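Local coordinates for protein trehalose-6-phosphate phosphatase (Neosartorya fumigata, PDB 5DXL) that is a phosphatase of the haloacid dehalogenase (HAD) superfamily, built on a Rossmann-like core domain, at residues R21-D26 / F211-G216; F239-G244 / A252-L257. All coordinates share one frame; numbering follows the deposited sequence.

Interaction 1 of 2, residues R21-D26 / F211-G216; sequences RLFMFD and FVLCLG
Phe23 and Phe25 of strand 21-25 interlock with Phe211, Leu213 and Leu215 of strand 211-216 along one face of the sheet. The Phe23 ring leans obliquely against that of Phe211, their planes 51° apart, with Phe23 CZ 3.6 Å from Phe211 CE2. Methyl CD2 of Leu213 reaches the edges of both rings across the pair, 3.8 Å from Phe23 CE1 and more loosely 4.3 Å from Phe25 CE1, a bump shared between two aromatic rims. Beyond it, Leu215 CD1 sits 3.6 Å from Phe25 CE1, the two side chains lying side by side. Arg21 brings its aliphatic CB and CG against the near end of the Phe211 ring, while its guanidinium leads off to Asn60 and Ala18. These are the two central parallel strands of the Rossmann-like HAD core: Asp26 opens the DxDGT signature, and Gly216 leads into the acidic loop carrying Asp217, Asp218 and Asp221. Lys190 forms a salt bridge with Asp26 OD1. Five backbone hydrogen bonds hold the register, from Leu22 N to Phe211 O (2.8 Å) at one end to Asp26 N and Leu215 O (3.0 Å) at the other. On the other face lie Leu22, Met24, Val212 and Cys214. Val212 CG1 nestles against the pair formed by Leu22 CD2 and the terminal methyl of Met24, a selenomethionine here, whose CE lies 4.1 Å from Val212 CG1. The last bend of that chain (chi3 -65°) turns CE across toward the neighbouring strand, where it also meets Cys214 CB at 4.2 Å. Helix 222-229 covers this face, with Leu228 touching both Met24 and Cys214, whereas Tyr15 of helix 8-17 packs against Phe23 and Phe211 on the aromatic side.

Interaction 2 of 2, residues F239-G244 / A252-L257; sequences FSVTVG and ASWHLL
Ala252 tucks its methyl against the backbone of strand 239-243, its CB 3.3 Å from Ser240 O, at the start of the pairing that adds edge strand 254-256 to the Rossmann-like sheet. The two strands run parallel in sense but are splayed by 44°, joined by a short connection without a helix. Ser253 N donates to Ser240 O at 3.0 Å, tilted out of the carbonyl plane, and its OG shares a water with Ser240 N. Trp254 N gives the same oxygen a second, longer bond, 3.3 Å from Ser240 O and bent to 135°, so one acceptor grips two successive amides. The indole five-membered ring lies near parallel to the Phe239 ring but slid aside, with Trp254 NE1 3.7 Å from Phe239 CD2; Trp254 CB also meets Val241 CG2. His255 has CG wedged between its backbone N and carbonyl carbon (chi1 71°), which places its CD2 3.2 Å from Gly244 O, while ND1 is hydrogen-bonded to Thr3 OG1. Leu256 returns to the Trp254 face: its CG is 4.0 Å from Val241 CG1. Its amide donates to Thr242 O, and its carbonyl O receives Gly244 N at 2.9 Å. Just past the strand, Leu257 lays its CD2 3.5 Å from Gly244 O.

How the interactions relate
Interactions 1 and 2 belong to one sheet, their centres about 11 Å apart, with strand 211-216 placed directly beside strand 238-243. The probable backbone bonds Val212 O to Phe239 N and Cys214 O to Val241 N, both 2.8 Å, carry the parallel pairing from one contact to the other. Leu215 CD2 packs 3.5 Å from Val241 CB, and helix 222-229 covers residues of both contacts, Phe225 touching Cys214, Ser240 and Ala252. In HAD proteins the active site lies at the C-terminal ends of the central strands; interaction 1 probably borders it through the signature at Asp26, whereas interaction 2 begins at the next strand and ends at the edge strand 254-256.

Interaction 1 of 2, residues R21-D26 / F211-G216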
# COMPACT_ATOMS: atom_id res chain seq x y z
N ARG A 21 16.15 7.85 -6.34
CA ARG A 21 14.70 8.01 -6.52
C ARG A 21 13.96 6.86 -5.86
O ARG A 21 14.42 5.72 -5.89
CB ARG A 21 14.33 8.05 -8.01
CG ARG A 21 14.95 9.17 -8.86
CD ARG A 21 16.33 8.80 -9.34
NE ARG A 21 16.73 9.63 -10.47
CZ ARG A 21 16.78 9.23 -11.74
NH1 ARG A 21 16.47 7.98 -12.07
NH2 ARG A 21 17.16 10.09 -12.67
N LEU A 22 12.80 7.17 -5.28
CA LEU A 22 11.95 6.15 -4.66
C LEU A 22 10.57 6.20 -5.28
O LEU A 22 9.96 7.27 -5.35
CB LEU A 22 11.86 6.35 -3.15
CG LEU A 22 10.85 5.49 -2.40
CD1 LEU A 22 11.22 4.00 -2.46
CD2 LEU A 22 10.77 5.95 -0.95
N PHE A 23 10.09 5.04 -5.74
CA PHE A 23 8.74 4.92 -6.32
C PHE A 23 7.91 3.94 -5.51
O PHE A 23 8.38 2.83 -5.21
CB PHE A 23 8.81 4.44 -7.77
CG PHE A 23 9.45 5.42 -8.71
CD1 PHE A 23 8.68 6.30 -9.45
CD2 PHE A 23 10.83 5.44 -8.89
CE1 PHE A 23 9.26 7.19 -10.33
CE2 PHE A 23 11.42 6.34 -9.77
CZ PHE A 23 10.64 7.20 -10.50
N MSE A 24 6.70 4.32 -5.11
CA MSE A 24 5.81 3.41 -4.43
C MSE A 24 4.45 3.45 -5.13
O MSE A 24 3.78 4.49 -5.12
CB MSE A 24 5.70 3.78 -2.94
CG MSE A 24 7.04 3.68 -2.22
SE MSE A 24 7.03 4.16 -0.31
CE MSE A 24 6.59 6.04 -0.45
N PHE A 25 4.08 2.33 -5.75
CA PHE A 25 2.84 2.24 -6.52
C PHE A 25 1.88 1.21 -5.97
O PHE A 25 2.27 0.06 -5.78
CB PHE A 25 3.13 1.80 -7.97
CG PHE A 25 4.15 2.63 -8.69
CD1 PHE A 25 4.19 4.01 -8.57
CD2 PHE A 25 5.06 2.02 -9.51
CE1 PHE A 25 5.14 4.76 -9.27
CE2 PHE A 25 6.00 2.76 -10.23
CZ PHE A 25 6.03 4.12 -10.12
N ASP A 26 0.62 1.59 -5.74
CA ASP A 26 -0.43 0.59 -5.67
C ASP A 26 -0.53 -0.02 -7.07
O ASP A 26 -0.07 0.59 -8.04
CB ASP A 26 -1.75 1.22 -5.19
CG ASP A 26 -2.79 0.19 -4.74
OD1 ASP A 26 -2.56 -1.02 -4.82
OD2 ASP A 26 -3.87 0.63 -4.30
N PHE A 211 13.97 12.30 -4.66
CA PHE A 211 12.76 12.19 -5.48
C PHE A 211 11.94 11.03 -4.95
O PHE A 211 12.43 9.91 -4.85
CB PHE A 211 13.12 11.99 -6.95
CG PHE A 211 11.94 11.80 -7.87
CD1 PHE A 211 11.43 12.85 -8.61
CD2 PHE A 211 11.36 10.54 -8.02
CE1 PHE A 211 10.36 12.67 -9.48
CE2 PHE A 211 10.29 10.35 -8.89
CZ PHE A 211 9.79 11.40 -9.62
N VAL A 212 10.69 11.30 -4.60
CA VAL A 212 9.75 10.26 -4.19
C VAL A 212 8.46 10.44 -4.98
O VAL A 212 7.89 11.52 -4.97
CB VAL A 212 9.42 10.30 -2.69
CG1 VAL A 212 8.47 9.18 -2.32
CG2 VAL A 212 10.71 10.21 -1.87
N LEU A 213 8.04 9.40 -5.69
CA LEU A 213 6.74 9.42 -6.36
C LEU A 213 5.90 8.30 -5.79
O LEU A 213 6.28 7.12 -5.85
CB LEU A 213 6.89 9.25 -7.87
CG LEU A 213 5.58 9.13 -8.67
CD1 LEU A 213 4.70 10.37 -8.54
CD2 LEU A 213 5.90 8.89 -10.14
N CYS A 214 4.76 8.67 -5.23
CA CYS A 214 3.90 7.72 -4.55
C CYS A 214 2.51 7.83 -5.14
O CYS A 214 1.91 8.90 -5.11
CB CYS A 214 3.88 8.00 -3.05
SG CYS A 214 2.75 6.99 -2.07
N LEU A 215 2.01 6.72 -5.69
CA LEU A 215 0.76 6.70 -6.45
C LEU A 215 -0.22 5.67 -5.93
O LEU A 215 0.15 4.52 -5.68
CB LEU A 215 1.05 6.42 -7.93
CG LEU A 215 1.59 7.61 -8.74
CD1 LEU A 215 2.51 7.13 -9.85
CD2 LEU A 215 0.41 8.35 -9.32
N GLY A 216 -1.48 6.07 -5.80
CA GLY A 216 -2.52 5.16 -5.34
C GLY A 216 -3.89 5.76 -5.54
O GLY A 216 -4.05 6.98 -5.56

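Interaction 2 of 2, residues F239-G244 / A252-L257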
# COMPACT_ATOMS: atom_id res chain seq x y z
N PHE A 239 6.31 13.70 -4.27
CA PHE A 239 5.10 13.80 -5.08
C PHE A 239 4.15 12.69 -4.69
O PHE A 239 4.25 11.56 -5.20
CB PHE A 239 5.44 13.73 -6.58
CG PHE A 239 6.41 14.78 -7.03
CD1 PHE A 239 7.78 14.58 -6.89
CD2 PHE A 239 5.97 15.95 -7.62
CE1 PHE A 239 8.68 15.55 -7.30
CE2 PHE A 239 6.86 16.92 -8.05
CZ PHE A 239 8.23 16.71 -7.89
N SER A 240 3.24 13.01 -3.78
CA SER A 240 2.14 12.13 -3.41
C SER A 240 0.98 12.41 -4.34
O SER A 240 0.48 13.54 -4.41
CB SER A 240 1.71 12.32 -1.95
OG SER A 240 2.71 11.84 -1.05
N VAL A 241 0.57 11.39 -5.08
CA VAL A 241 -0.37 11.57 -6.18
C VAL A 241 -1.49 10.55 -6.08
O VAL A 241 -1.25 9.35 -6.13
CB VAL A 241 0.33 11.40 -7.54
CG1 VAL A 241 -0.62 11.77 -8.68
CG2 VAL A 241 1.62 12.22 -7.63
N THR A 242 -2.73 11.03 -5.94
CA THR A 242 -3.87 10.12 -5.98
C THR A 242 -4.34 9.93 -7.42
O THR A 242 -4.14 10.80 -8.27
CB THR A 242 -5.05 10.62 -5.12
OG1 THR A 242 -6.01 9.57 -4.98
CG2 THR A 242 -5.72 11.87 -5.73
N VAL A 243 -4.92 8.78 -7.70
CA VAL A 243 -5.54 8.54 -8.99
C VAL A 243 -7.03 8.80 -8.80
O VAL A 243 -7.71 8.12 -8.01
CB VAL A 243 -5.26 7.12 -9.49
CG1 VAL A 243 -5.96 6.86 -10.81
CG2 VAL A 243 -3.75 6.94 -9.65
N GLY A 244 -7.53 9.82 -9.50
CA GLY A 244 -8.91 10.25 -9.33
C GLY A 244 -9.06 11.68 -9.81
O GLY A 244 -8.14 12.25 -10.43
N ALA A 252 -3.08 13.38 -0.72
CA ALA A 252 -2.12 13.65 -1.78
C ALA A 252 -2.09 15.13 -2.12
O ALA A 252 -3.01 15.87 -1.75
CB ALA A 252 -2.47 12.84 -3.04
N SER A 253 -1.04 15.55 -2.82
CA SER A 253 -0.88 16.95 -3.26
C SER A 253 -1.26 17.13 -4.73
O SER A 253 -1.41 18.25 -5.20
CB SER A 253 0.56 17.41 -3.04
OG SER A 253 0.92 17.33 -1.67
N TRP A 254 -1.39 16.01 -5.44
CA TRP A 254 -1.61 16.01 -6.87
C TRP A 254 -2.56 14.89 -7.24
O TRP A 254 -2.76 13.98 -6.44
CB TRP A 254 -0.31 15.77 -7.64
CG TRP A 254 0.87 16.61 -7.25
CD1 TRP A 254 1.85 16.28 -6.36
CD2 TRP A 254 1.22 17.88 -7.79
NE1 TRP A 254 2.80 17.28 -6.30
CE2 TRP A 254 2.42 18.28 -7.16
CE3 TRP A 254 0.62 18.74 -8.72
CZ2 TRP A 254 3.04 19.49 -7.45
CZ3 TRP A 254 1.25 19.94 -9.00
CH2 TRP A 254 2.44 20.31 -8.37
N HIS A 255 -3.10 14.91 -8.46
CA HIS A 255 -3.81 13.75 -8.96
C HIS A 255 -3.39 13.44 -10.39
O HIS A 255 -2.86 14.30 -11.10
CB HIS A 255 -5.34 13.95 -8.91
CG HIS A 255 -5.84 14.94 -9.91
ND1 HIS A 255 -5.85 16.30 -9.68
CD2 HIS A 255 -6.28 14.77 -11.18
CE1 HIS A 255 -6.30 16.92 -10.76
NE2 HIS A 255 -6.57 16.01 -11.68
N LEU A 256 -3.63 12.20 -10.81
CA LEU A 256 -3.67 11.81 -12.22
C LEU A 256 -5.04 11.16 -12.43
O LEU A 256 -5.53 10.46 -11.54
CB LEU A 256 -2.54 10.84 -12.57
CG LEU A 256 -1.14 11.45 -12.62
CD1 LEU A 256 -0.06 10.36 -12.74
CD2 LEU A 256 -1.03 12.44 -13.77
N LEU A 257 -5.68 11.40 -13.57
CA LEU A 257 -7.08 11.00 -13.69
C LEU A 257 -7.29 9.49 -13.78
O LEU A 257 -8.23 8.95 -13.19
CB LEU A 257 -7.72 11.69 -14.90
CG LEU A 257 -7.92 13.19 -14.78
CD1 LEU A 257 -8.44 13.73 -16.10
CD2 LEU A 257 -8.88 13.55 -13.64
O HOH W 1 3.35 15.67 -2.45